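Local coordinates for protein glucose-6-phosphate isomerase (Plasmodium falciparum, PDB 3QKI) that probably interconverts glucose 6-phosphate and fructose 6-phosphate, the second step of glycolysis, as a member of the phosphoglucose isomerase family, at residues Gln240-Thr253 and His281-Phe295. Numbering follows the deposited sequence.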
ATOM      1  N   GLN A 240      14.657  13.446  23.505  1.00 15.83           N
ATOM      2  CA  GLN A 240      13.625  13.130  24.509  1.00 15.44           C
ATOM      3  C   GLN A 240      13.032  14.398  25.113  1.00 21.84           C
ATOM      4  O   GLN A 240      11.831  14.442  25.340  1.00 23.67           O
ATOM      5  CB  GLN A 240      14.187  12.273  25.643  1.00 15.05           C
ATOM      6  CG  GLN A 240      14.505  10.840  25.252  1.00 15.02           C
ATOM      7  CD  GLN A 240      15.917  10.658  24.762  1.00 28.23           C
ATOM      8  OE1 GLN A 240      16.482  11.520  24.103  1.00 20.90           O
ATOM      9  NE2 GLN A 240      16.506   9.507  25.056  1.00 20.78           N
ATOM     10  N   TYR A 241      13.874  15.435  25.333  1.00 19.78           N
ATOM     11  CA  TYR A 241      13.468  16.716  25.918  1.00 21.12           C
ATOM     12  C   TYR A 241      12.456  17.521  25.106  1.00 24.51           C
ATOM     13  O   TYR A 241      11.781  18.366  25.692  1.00 24.35           O
ATOM     14  CB  TYR A 241      14.681  17.598  26.266  1.00 23.45           C
ATOM     15  CG  TYR A 241      15.632  17.062  27.322  1.00 26.11           C
ATOM     16  CD1 TYR A 241      15.154  16.424  28.458  1.00 28.03           C
ATOM     17  CD2 TYR A 241      16.997  17.334  27.257  1.00 28.01           C
ATOM     18  CE1 TYR A 241      16.014  15.992  29.463  1.00 28.78           C
ATOM     19  CE2 TYR A 241      17.872  16.908  28.258  1.00 29.73           C
ATOM     20  CZ  TYR A 241      17.375  16.242  29.366  1.00 40.57           C
ATOM     21  OH  TYR A 241      18.237  15.803  30.350  1.00 45.24           O
ATOM     22  N   ASP A 242      12.345  17.282  23.777  1.00 20.79           N
ATOM     23  CA  ASP A 242      11.404  17.986  22.887  1.00 20.48           C
ATOM     24  C   ASP A 242      10.155  17.169  22.560  1.00 22.32           C
ATOM     25  O   ASP A 242       9.288  17.644  21.824  1.00 22.08           O
ATOM     26  CB  ASP A 242      12.098  18.248  21.527  1.00 22.37           C
ATOM     27  CG  ASP A 242      13.346  19.082  21.548  1.00 31.29           C
ATOM     28  OD1 ASP A 242      13.385  20.070  22.310  1.00 30.20           O
ATOM     29  OD2 ASP A 242      14.261  18.800  20.737  1.00 36.71           O
ATOM     30  N   THR A 243      10.096  15.934  23.037  1.00 18.45           N
ATOM     31  CA  THR A 243       9.106  14.937  22.642  1.00 17.57           C
ATOM     32  C   THR A 243       7.928  14.666  23.581  1.00 19.34           C
ATOM     33  O   THR A 243       8.122  14.275  24.730  1.00 18.53           O
ATOM     34  CB  THR A 243       9.866  13.644  22.295  1.00 17.02           C
ATOM     35  OG1 THR A 243      10.939  13.968  21.399  1.00 16.83           O
ATOM     36  CG2 THR A 243       8.965  12.556  21.689  1.00 18.67           C
ATOM     37  N   LEU A 244       6.715  14.778  23.033  1.00 16.94           N
ATOM     38  CA  LEU A 244       5.466  14.411  23.694  1.00 16.53           C
ATOM     39  C   LEU A 244       5.092  13.009  23.166  1.00 19.63           C
ATOM     40  O   LEU A 244       5.170  12.762  21.969  1.00 19.30           O
ATOM     41  CB  LEU A 244       4.349  15.417  23.390  1.00 16.95           C
ATOM     42  CG  LEU A 244       3.016  15.160  24.127  1.00 19.64           C
ATOM     43  CD1 LEU A 244       3.136  15.425  25.616  1.00 19.73           C
ATOM     44  CD2 LEU A 244       1.897  15.954  23.528  1.00 17.85           C
ATOM     45  N   VAL A 245       4.746  12.083  24.063  1.00 14.99           N
ATOM     46  CA  VAL A 245       4.370  10.735  23.701  1.00 14.10           C
ATOM     47  C   VAL A 245       2.878  10.525  23.994  1.00 17.74           C
ATOM     48  O   VAL A 245       2.433  10.742  25.125  1.00 18.01           O
ATOM     49  CB  VAL A 245       5.272   9.721  24.435  1.00 18.67           C
ATOM     50  CG1 VAL A 245       4.879   8.291  24.119  1.00 18.80           C
ATOM     51  CG2 VAL A 245       6.749   9.961  24.103  1.00 18.26           C
ATOM     52  N   ILE A 246       2.115  10.121  22.975  1.00 12.93           N
ATOM     53  CA  ILE A 246       0.674   9.842  23.105  1.00 13.37           C
ATOM     54  C   ILE A 246       0.451   8.342  22.956  1.00 18.20           C
ATOM     55  O   ILE A 246       0.741   7.798  21.894  1.00 17.69           O
ATOM     56  CB  ILE A 246      -0.203  10.661  22.125  1.00 14.71           C
ATOM     57  CG1 ILE A 246       0.122  12.168  22.207  1.00 15.21           C
ATOM     58  CG2 ILE A 246      -1.719  10.371  22.336  1.00 14.42           C
ATOM     59  CD1 ILE A 246      -0.637  13.057  21.191  1.00 19.31           C
ATOM     60  N   ILE A 247      -0.058   7.676  24.024  1.00 14.51           N
ATOM     61  CA  ILE A 247      -0.326   6.243  24.021  1.00 14.08           C
ATOM     62  C   ILE A 247      -1.836   6.039  23.828  1.00 19.37           C
ATOM     63  O   ILE A 247      -2.641   6.472  24.661  1.00 17.68           O
ATOM     64  CB  ILE A 247       0.235   5.550  25.288  1.00 16.17           C
ATOM     65  CG1 ILE A 247       1.732   5.921  25.497  1.00 16.88           C
ATOM     66  CG2 ILE A 247       0.076   4.033  25.175  1.00 17.19           C
ATOM     67  CD1 ILE A 247       2.177   5.861  26.974  1.00 16.11           C
ATOM     68  N   ILE A 248      -2.210   5.400  22.712  1.00 15.98           N
ATOM     69  CA  ILE A 248      -3.608   5.198  22.331  1.00 14.62           C
ATOM     70  C   ILE A 248      -3.994   3.741  22.435  1.00 19.52           C
ATOM     71  O   ILE A 248      -3.514   2.908  21.655  1.00 19.07           O
ATOM     72  CB  ILE A 248      -3.909   5.793  20.934  1.00 16.74           C
ATOM     73  CG1 ILE A 248      -3.482   7.289  20.867  1.00 15.82           C
ATOM     74  CG2 ILE A 248      -5.435   5.641  20.644  1.00 15.17           C
ATOM     75  CD1 ILE A 248      -2.913   7.723  19.641  1.00 26.98           C
ATOM     76  N   SER A 249      -4.860   3.431  23.424  1.00 16.70           N
ATOM     77  CA  SER A 249      -5.343   2.068  23.691  1.00 16.62           C
ATOM     78  C   SER A 249      -6.517   2.165  24.638  1.00 20.55           C
ATOM     79  O   SER A 249      -6.340   2.626  25.774  1.00 20.37           O
ATOM     80  CB  SER A 249      -4.243   1.201  24.321  1.00 16.66           C
ATOM     81  OG  SER A 249      -4.772  -0.030  24.779  1.00 17.69           O
ATOM     82  N   LYS A 250      -7.703   1.703  24.199  1.00 18.31           N
ATOM     83  CA  LYS A 250      -8.889   1.743  25.070  1.00 18.65           C
ATOM     84  C   LYS A 250      -8.641   1.046  26.438  1.00 23.59           C
ATOM     85  O   LYS A 250      -8.865   1.647  27.491  1.00 23.22           O
ATOM     86  CB  LYS A 250     -10.100   1.138  24.339  1.00 21.60           C
ATOM     87  CG  LYS A 250     -11.428   1.239  25.102  1.00 29.68           C
ATOM     88  CD  LYS A 250     -11.973   2.660  25.204  1.00 42.62           C
ATOM     89  CE  LYS A 250     -13.471   2.694  25.449  1.00 52.47           C
ATOM     90  NZ  LYS A 250     -13.835   2.229  26.820  1.00 53.45           N
ATOM     91  N   THR A 251      -8.132  -0.195  26.409  1.00 19.54           N
ATOM     92  CA  THR A 251      -7.868  -0.992  27.610  1.00 18.69           C
ATOM     93  C   THR A 251      -6.551  -0.670  28.322  1.00 22.26           C
ATOM     94  O   THR A 251      -6.397  -1.020  29.490  1.00 21.49           O
ATOM     95  CB  THR A 251      -7.883  -2.476  27.240  1.00 27.25           C
ATOM     96  OG1 THR A 251      -6.835  -2.746  26.305  1.00 26.06           O
ATOM     97  CG2 THR A 251      -9.236  -2.926  26.683  1.00 29.32           C
ATOM     98  N   PHE A 252      -5.567  -0.102  27.591  1.00 17.54           N
ATOM     99  CA  PHE A 252      -4.220   0.164  28.076  1.00 16.75           C
ATOM    100  C   PHE A 252      -3.521  -1.155  28.383  1.00 20.60           C
ATOM    101  O   PHE A 252      -2.598  -1.184  29.188  1.00 19.01           O
ATOM    102  CB  PHE A 252      -4.178   1.184  29.248  1.00 17.48           C
ATOM    103  CG  PHE A 252      -3.184   2.297  29.005  1.00 17.32           C
ATOM    104  CD1 PHE A 252      -3.323   3.147  27.916  1.00 17.69           C
ATOM    105  CD2 PHE A 252      -2.120   2.513  29.883  1.00 17.42           C
ATOM    106  CE1 PHE A 252      -2.418   4.182  27.703  1.00 17.74           C
ATOM    107  CE2 PHE A 252      -1.208   3.554  29.659  1.00 17.22           C
ATOM    108  CZ  PHE A 252      -1.351   4.364  28.562  1.00 14.09           C
ATOM    109  N   THR A 253      -3.965  -2.256  27.704  1.00 18.51           N
ATOM    110  CA  THR A 253      -3.378  -3.597  27.849  1.00 17.52           C
ATOM    111  C   THR A 253      -2.999  -4.194  26.495  1.00 19.05           C
ATOM    112  O   THR A 253      -2.369  -5.241  26.459  1.00 16.04           O
ATOM    113  CB  THR A 253      -4.290  -4.564  28.624  1.00 24.98           C
ATOM    114  OG1 THR A 253      -5.502  -4.745  27.906  1.00 27.16           O
ATOM    115  CG2 THR A 253      -4.556  -4.132  30.055  1.00 25.48           C
ATOM    116  N   HIS A 281       5.638  14.712  29.638  1.00 14.61           N
ATOM    117  CA  HIS A 281       5.945  14.171  28.305  1.00 14.00           C
ATOM    118  C   HIS A 281       5.054  12.995  27.844  1.00 19.05           C
ATOM    119  O   HIS A 281       5.270  12.443  26.754  1.00 19.95           O
ATOM    120  CB  HIS A 281       7.436  13.778  28.249  1.00 12.91           C
ATOM    121  CG  HIS A 281       8.350  14.976  28.233  1.00 15.60           C
ATOM    122  ND1 HIS A 281       9.070  15.322  27.103  1.00 16.73           N
ATOM    123  CD2 HIS A 281       8.622  15.877  29.208  1.00 15.83           C
ATOM    124  CE1 HIS A 281       9.745  16.418  27.424  1.00 15.21           C
ATOM    125  NE2 HIS A 281       9.522  16.778  28.684  1.00 14.87           N
ATOM    126  N   MET A 282       4.097  12.582  28.676  1.00 15.04           N
ATOM    127  CA  MET A 282       3.236  11.437  28.379  1.00 15.48           C
ATOM    128  C   MET A 282       1.768  11.737  28.480  1.00 21.36           C
ATOM    129  O   MET A 282       1.304  12.338  29.452  1.00 22.07           O
ATOM    130  CB  MET A 282       3.564  10.265  29.310  1.00 17.71           C
ATOM    131  CG  MET A 282       5.020   9.870  29.290  1.00 21.67           C
ATOM    132  SD  MET A 282       5.304   8.347  30.174  1.00 27.55           S
ATOM    133  CE  MET A 282       5.494   7.267  28.820  1.00 26.50           C
ATOM    134  N   VAL A 283       1.026  11.327  27.453  1.00 18.82           N
ATOM    135  CA  VAL A 283      -0.422  11.428  27.423  1.00 18.33           C
ATOM    136  C   VAL A 283      -1.059  10.096  27.013  1.00 19.89           C
ATOM    137  O   VAL A 283      -0.417   9.275  26.330  1.00 18.26           O
ATOM    138  CB  VAL A 283      -1.046  12.705  26.789  1.00 23.79           C
ATOM    139  CG1 VAL A 283      -0.036  13.813  26.596  1.00 24.18           C
ATOM    140  CG2 VAL A 283      -1.798  12.425  25.512  1.00 23.99           C
ATOM    141  N   ALA A 284      -2.285   9.840  27.485  1.00 15.23           N
ATOM    142  CA  ALA A 284      -2.964   8.618  27.085  1.00 14.38           C
ATOM    143  C   ALA A 284      -4.320   8.904  26.511  1.00 17.47           C
ATOM    144  O   ALA A 284      -4.998   9.831  26.937  1.00 16.92           O
ATOM    145  CB  ALA A 284      -3.095   7.669  28.268  1.00 14.91           C
ATOM    146  N   VAL A 285      -4.731   8.093  25.537  1.00 15.55           N
ATOM    147  CA  VAL A 285      -6.075   8.147  24.991  1.00 14.33           C
ATOM    148  C   VAL A 285      -6.565   6.764  25.352  1.00 19.06           C
ATOM    149  O   VAL A 285      -6.107   5.772  24.769  1.00 16.87           O
ATOM    150  CB  VAL A 285      -6.163   8.469  23.483  1.00 16.97           C
ATOM    151  CG1 VAL A 285      -7.600   8.352  22.998  1.00 16.26           C
ATOM    152  CG2 VAL A 285      -5.618   9.873  23.192  1.00 17.12           C
ATOM    153  N   SER A 286      -7.374   6.691  26.437  1.00 15.23           N
ATOM    154  CA  SER A 286      -7.808   5.429  27.035  1.00 16.64           C
ATOM    155  C   SER A 286      -8.945   5.658  28.046  1.00 23.88           C
ATOM    156  O   SER A 286      -9.209   6.796  28.444  1.00 21.14           O
ATOM    157  CB  SER A 286      -6.641   4.830  27.823  1.00 17.63           C
ATOM    158  OG  SER A 286      -6.927   3.557  28.378  1.00 22.76           O
ATOM    159  N   THR A 287      -9.547   4.554  28.546  1.00 23.48           N
ATOM    160  CA  THR A 287     -10.562   4.670  29.619  1.00 23.54           C
ATOM    161  C   THR A 287     -10.105   3.910  30.832  1.00 27.57           C
ATOM    162  O   THR A 287     -10.760   3.960  31.882  1.00 27.38           O
ATOM    163  CB  THR A 287     -11.919   4.198  29.151  1.00 31.65           C
ATOM    164  OG1 THR A 287     -11.775   2.874  28.634  1.00 30.61           O
ATOM    165  CG2 THR A 287     -12.489   5.114  28.107  1.00 32.47           C
ATOM    166  N   ASN A 288      -8.989   3.191  30.700  1.00 22.62           N
ATOM    167  CA  ASN A 288      -8.514   2.443  31.846  1.00 23.05           C
ATOM    168  C   ASN A 288      -7.693   3.373  32.731  1.00 29.16           C
ATOM    169  O   ASN A 288      -6.463   3.436  32.615  1.00 30.77           O
ATOM    170  CB  ASN A 288      -7.739   1.221  31.421  1.00 25.13           C
ATOM    171  CG  ASN A 288      -7.496   0.272  32.567  1.00 41.25           C
ATOM    172  OD1 ASN A 288      -7.367   0.672  33.740  1.00 25.17           O
ATOM    173  ND2 ASN A 288      -7.426  -1.002  32.249  1.00 33.93           N
ATOM    174  N   LEU A 289      -8.380   4.096  33.620  1.00 23.53           N
ATOM    175  CA  LEU A 289      -7.746   5.064  34.500  1.00 22.85           C
ATOM    176  C   LEU A 289      -6.810   4.446  35.518  1.00 27.49           C
ATOM    177  O   LEU A 289      -5.817   5.072  35.887  1.00 27.13           O
ATOM    178  CB  LEU A 289      -8.770   6.024  35.123  1.00 23.22           C
ATOM    179  CG  LEU A 289      -9.618   6.842  34.133  1.00 27.14           C
ATOM    180  CD1 LEU A 289     -10.696   7.595  34.834  1.00 25.46           C
ATOM    181  CD2 LEU A 289      -8.770   7.809  33.335  1.00 32.33           C
ATOM    182  N   LYS A 290      -7.078   3.196  35.924  1.00 24.75           N
ATOM    183  CA  LYS A 290      -6.236   2.448  36.858  1.00 24.51           C
ATOM    184  C   LYS A 290      -4.849   2.208  36.216  1.00 27.84           C
ATOM    185  O   LYS A 290      -3.818   2.425  36.857  1.00 28.05           O
ATOM    186  CB  LYS A 290      -6.912   1.095  37.197  1.00 26.84           C
ATOM    187  CG  LYS A 290      -6.085   0.168  38.089  1.00 38.82           C
ATOM    188  CD  LYS A 290      -6.647  -1.243  38.101  1.00 49.99           C
ATOM    189  CE  LYS A 290      -5.956  -2.147  39.094  1.00 66.20           C
ATOM    190  NZ  LYS A 290      -4.650  -2.647  38.581  1.00 80.77           N
ATOM    191  N   LEU A 291      -4.851   1.750  34.952  1.00 23.35           N
ATOM    192  CA  LEU A 291      -3.623   1.431  34.211  1.00 22.73           C
ATOM    193  C   LEU A 291      -2.838   2.629  33.727  1.00 23.85           C
ATOM    194  O   LEU A 291      -1.613   2.611  33.805  1.00 23.23           O
ATOM    195  CB  LEU A 291      -3.851   0.366  33.143  1.00 22.86           C
ATOM    196  CG  LEU A 291      -4.202  -1.033  33.702  1.00 28.50           C
ATOM    197  CD1 LEU A 291      -4.260  -2.020  32.613  1.00 29.22           C
ATOM    198  CD2 LEU A 291      -3.161  -1.537  34.711  1.00 31.78           C
ATOM    199  N   THR A 292      -3.526   3.714  33.341  1.00 20.77           N
ATOM    200  CA  THR A 292      -2.830   4.955  32.973  1.00 19.63           C
ATOM    201  C   THR A 292      -2.121   5.518  34.221  1.00 23.08           C
ATOM    202  O   THR A 292      -0.973   5.949  34.137  1.00 22.59           O
ATOM    203  CB  THR A 292      -3.784   5.956  32.299  1.00 21.57           C
ATOM    204  OG1 THR A 292      -4.868   6.249  33.182  1.00 21.89           O
ATOM    205  CG2 THR A 292      -4.303   5.460  30.959  1.00 18.37           C
ATOM    206  N   ASP A 293      -2.795   5.446  35.386  1.00 21.05           N
ATOM    207  CA  ASP A 293      -2.247   5.871  36.667  1.00 22.11           C
ATOM    208  C   ASP A 293      -0.972   5.080  36.995  1.00 24.05           C
ATOM    209  O   ASP A 293       0.070   5.679  37.265  1.00 23.39           O
ATOM    210  CB  ASP A 293      -3.289   5.672  37.780  1.00 26.45           C
ATOM    211  CG  ASP A 293      -3.533   6.907  38.602  1.00 51.45           C
ATOM    212  OD1 ASP A 293      -3.767   7.994  38.001  1.00 51.48           O
ATOM    213  OD2 ASP A 293      -3.503   6.799  39.845  1.00 69.17           O
ATOM    214  N   GLU A 294      -1.037   3.748  36.868  1.00 20.57           N
ATOM    215  CA  GLU A 294       0.088   2.836  37.114  1.00 21.57           C
ATOM    216  C   GLU A 294       1.267   3.138  36.196  1.00 24.81           C
ATOM    217  O   GLU A 294       2.426   3.004  36.607  1.00 23.49           O
ATOM    218  CB  GLU A 294      -0.356   1.383  36.899  1.00 23.85           C
ATOM    219  CG  GLU A 294      -0.490   0.630  38.206  1.00 42.69           C
ATOM    220  CD  GLU A 294      -1.349  -0.617  38.152  1.00 76.66           C
ATOM    221  OE1 GLU A 294      -2.365  -0.663  38.883  1.00 62.71           O
ATOM    222  OE2 GLU A 294      -0.994  -1.559  37.405  1.00 83.64           O
ATOM    223  N   PHE A 295       0.958   3.556  34.957  1.00 19.28           N
ATOM    224  CA  PHE A 295       1.955   3.880  33.944  1.00 19.18           C
ATOM    225  C   PHE A 295       2.678   5.193  34.280  1.00 24.91           C
ATOM    226  O   PHE A 295       3.757   5.458  33.750  1.00 26.35           O
ATOM    227  CB  PHE A 295       1.294   3.942  32.544  1.00 20.23           C
ATOM    228  CG  PHE A 295       2.269   3.709  31.413  1.00 19.14           C
ATOM    229  CD1 PHE A 295       2.593   2.421  31.009  1.00 20.16           C
ATOM    230  CD2 PHE A 295       2.892   4.779  30.781  1.00 19.81           C
ATOM    231  CE1 PHE A 295       3.521   2.204  29.981  1.00 20.08           C
ATOM    232  CE2 PHE A 295       3.847   4.559  29.785  1.00 21.32           C
ATOM    233  CZ  PHE A 295       4.142   3.275  29.382  1.00 19.09           C
TER
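Phe252 drives its ring between strand 282-285 and helix 289-295, broad enough to take a methyl on one face and still touch other neighbours. The CG2 methyl of Thr292 sits over the centre of that face, 3.6 Å from the centroid, as a CH-pi contact; Ala284, small enough to admit a ring, brings CB to 3.6 Å from Phe252 CE1. The edge of Phe252 points at the face of Phe295, planes at 86°. Phe295 CG lies anti to its own backbone N (chi1 -156°), carrying that ring back toward the sheet, where Phe295 CE2 lies 3.5 Å from Ile247 CD1.

Strands 243-248 and 282-285 run parallel, bound by backbone hydrogen bonds from Val245 N to His281 O through to Ser249 N to Val285 O. They are neighbours in the five-stranded parallel sheet of a sugar isomerase (SIS) domain, joined by a crossover through helix 255-268. That helix covers the face carrying Val245 and Met282, while helix 318-328 covers the beta-branched Ile246, Val283 and Val285. Ile246 and Val283 lie side by side, their CG2 atoms 3.8 Å apart.

Polar side chains close both ends. At the start, His281 ND1 donates to Thr243 O (2.8 Å) from above the carbonyl plane, and NE2 accepts from the backbone N-H of Cys161. The loop of Ser249, Lys250 and Thr251 beyond binds fructose 6-phosphate. Lys250 kinks twice (chi2 and chi4 both 70°), letting NZ donate to Thr287 OG1 (2.8 Å). Asn288 works both ways: ND2 donates to Thr251 O (2.9 Å), while OD1 caps the helix by accepting from Leu291 N.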